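ThiS protein (Escherichia coli, PDB 1ZUD) carries sulfur as the donor for building the thiazole phosphate moiety of thiamine phosphate in thiamine diphosphate biosynthesis. Local coordinates at residues Gln27-Ala32 against Glu44-His49. Numbering follows the deposited sequence.
Sequences QRQAGA and EQWAQH
Gln-29 and Trp-46 mark the nearest backbone approach, yet their CA atoms are still 9.7 Å apart, so the indole has to span most of the gap; the loop after helix 18-24 ends in a type II beta turn, Gln-29 to Ala-32, closed by the hydrogen bond from Ala-32 N to Gln-29 O at 3.1 Å. With CG anti to its own carbonyl carbon (chi1 -60°), Trp-46 reaches the turn with its six-membered ring. The Gln-29 chain, extended beyond CG, runs past the indole in the opposite direction. Gln-29 CG lies in the ring plane, 3.8 Å from Trp-46 CZ3, and Gln-29 OE1 comes within 3.6 Å of Trp-46 CE3 near that plane, the amide being turned 58° from the indole. Trp-46 CH2 meets the backbone carbonyl of Ala-32, with O approaching obliquely at 3.6 Å; Ala-32 CB is 4.3 Å from the same atom. No hydrogen bond crosses the contact; Trp-46 NE1 donates instead to Val-41 O, while Ala-32 O accepts from Arg-43 NH1. Shortening Trp-46 to an alanine is likely to open a gap beside Gln-29 and Ala-32 and to leave Val-41 O without its indole donor. In the ubiquitin-like fold of the ThiS family, the indole also packs on Val-18 and Leu-22 of helix 18-24 and Leu-34 of strand 32-36, while Gln-29 touches His-19 of that helix and Ala-32 touches Leu-59 of strand 56-61.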
loop_
_atom_site.group_PDB
_atom_site.type_symbol
_atom_site.label_atom_id
_atom_site.label_comp_id
_atom_site.label_asym_id
_atom_site.label_seq_id
_atom_site.Cartn_x
_atom_site.Cartn_y
_atom_site.Cartn_z
ATOM N N GLN D 27 -10.454 17.564 24.603
ATOM C CA GLN D 27 -10.412 16.346 23.778
ATOM C C GLN D 27 -11.027 15.154 24.504
ATOM O O GLN D 27 -10.807 14.952 25.716
ATOM C CB GLN D 27 -8.967 16.001 23.428
ATOM C CG GLN D 27 -8.306 16.979 22.482
ATOM C CD GLN D 27 -9.104 17.105 21.177
ATOM O OE1 GLN D 27 -9.451 16.101 20.543
ATOM N NE2 GLN D 27 -9.413 18.336 20.793
ATOM N N ARG D 28 -11.787 14.359 23.753
ATOM C CA ARG D 28 -12.421 13.155 24.288
ATOM C C ARG D 28 -11.375 12.020 24.350
ATOM O O ARG D 28 -10.601 11.834 23.410
ATOM C CB ARG D 28 -13.603 12.763 23.376
ATOM C CG ARG D 28 -13.930 11.291 23.372
ATOM C CD ARG D 28 -14.171 10.821 21.940
ATOM N NE ARG D 28 -15.564 10.949 21.533
ATOM C CZ ARG D 28 -15.972 11.075 20.271
ATOM N NH1 ARG D 28 -15.091 11.107 19.278
ATOM N NH2 ARG D 28 -17.271 11.130 20.001
ATOM N N GLN D 29 -11.383 11.244 25.430
ATOM C CA GLN D 29 -10.402 10.170 25.589
ATOM C C GLN D 29 -10.830 8.793 25.041
ATOM O O GLN D 29 -9.998 7.997 24.608
ATOM C CB GLN D 29 -10.006 10.098 27.072
ATOM C CG GLN D 29 -9.342 11.417 27.510
ATOM C CD GLN D 29 -8.883 11.396 28.969
ATOM O OE1 GLN D 29 -8.576 10.330 29.532
ATOM N NE2 GLN D 29 -8.834 12.580 29.585
ATOM N N ALA D 30 -12.134 8.545 25.065
ATOM C CA ALA D 30 -12.720 7.313 24.577
ATOM C C ALA D 30 -12.405 7.186 23.067
ATOM O O ALA D 30 -12.554 8.135 22.311
ATOM C CB ALA D 30 -14.234 7.339 24.816
ATOM N N GLY D 31 -11.938 6.021 22.649
ATOM C CA GLY D 31 -11.622 5.834 21.244
ATOM C C GLY D 31 -10.344 6.525 20.787
ATOM O O GLY D 31 -10.062 6.525 19.592
ATOM N N ALA D 32 -9.552 7.093 21.709
ATOM C CA ALA D 32 -8.318 7.780 21.311
ATOM C C ALA D 32 -7.055 7.109 21.805
ATOM O O ALA D 32 -7.074 6.377 22.787
ATOM C CB ALA D 32 -8.350 9.281 21.817
ATOM N N GLU D 44 -4.042 4.024 30.251
ATOM C CA GLU D 44 -4.087 3.804 31.682
ATOM C C GLU D 44 -3.036 4.663 32.381
ATOM O O GLU D 44 -3.069 4.787 33.584
ATOM C CB GLU D 44 -3.897 2.307 32.006
ATOM C CG GLU D 44 -2.495 1.754 31.768
ATOM C CD GLU D 44 -2.375 0.258 32.117
ATOM O OE1 GLU D 44 -1.234 -0.263 32.153
ATOM O OE2 GLU D 44 -3.423 -0.403 32.344
ATOM N N GLN D 45 -2.104 5.263 31.639
ATOM C CA GLN D 45 -1.071 6.099 32.272
ATOM C C GLN D 45 -1.310 7.610 32.130
ATOM O O GLN D 45 -0.558 8.437 32.691
ATOM C CB GLN D 45 0.303 5.782 31.662
ATOM C CG GLN D 45 0.896 4.422 32.040
ATOM C CD GLN D 45 2.068 3.998 31.153
ATOM O OE1 GLN D 45 2.858 4.822 30.681
ATOM N NE2 GLN D 45 2.189 2.694 30.937
ATOM N N TRP D 46 -2.370 8.005 31.425
ATOM C CA TRP D 46 -2.545 9.434 31.177
ATOM C C TRP D 46 -2.773 10.310 32.393
ATOM O O TRP D 46 -2.411 11.471 32.362
ATOM C CB TRP D 46 -3.661 9.729 30.155
ATOM C CG TRP D 46 -3.455 9.101 28.749
ATOM C CD1 TRP D 46 -2.339 8.479 28.266
ATOM C CD2 TRP D 46 -4.413 9.072 27.684
ATOM N NE1 TRP D 46 -2.541 8.054 26.960
ATOM C CE2 TRP D 46 -3.805 8.408 26.578
ATOM C CE3 TRP D 46 -5.715 9.535 27.552
ATOM C CZ2 TRP D 46 -4.473 8.194 25.357
ATOM C CZ3 TRP D 46 -6.391 9.313 26.302
ATOM C CH2 TRP D 46 -5.753 8.650 25.247
ATOM N N ALA D 47 -3.369 9.772 33.446
ATOM C CA ALA D 47 -3.631 10.573 34.653
ATOM C C ALA D 47 -2.371 10.964 35.417
ATOM O O ALA D 47 -2.406 11.886 36.222
ATOM C CB ALA D 47 -4.593 9.820 35.589
ATOM N N GLN D 48 -1.268 10.272 35.180
ATOM C CA GLN D 48 0.007 10.575 35.871
ATOM C C GLN D 48 1.171 10.972 34.950
ATOM O O GLN D 48 2.150 11.581 35.408
ATOM C CB GLN D 48 0.447 9.361 36.675
ATOM C CG GLN D 48 -0.485 9.061 37.835
ATOM C CD GLN D 48 0.231 8.379 38.976
ATOM O OE1 GLN D 48 0.619 7.203 38.869
ATOM N NE2 GLN D 48 0.433 9.116 40.080
ATOM N N HIS D 49 1.079 10.631 33.658
ATOM C CA HIS D 49 2.161 10.948 32.714
ATOM C C HIS D 49 2.316 12.456 32.516
ATOM O O HIS D 49 1.439 13.114 31.989
ATOM C CB HIS D 49 1.893 10.312 31.360
ATOM C CG HIS D 49 3.123 10.175 30.525
ATOM N ND1 HIS D 49 3.886 9.028 30.511
ATOM C CD2 HIS D 49 3.750 11.057 29.704
ATOM C CE1 HIS D 49 4.927 9.206 29.715
ATOM N NE2 HIS D 49 4.868 10.428 29.212
#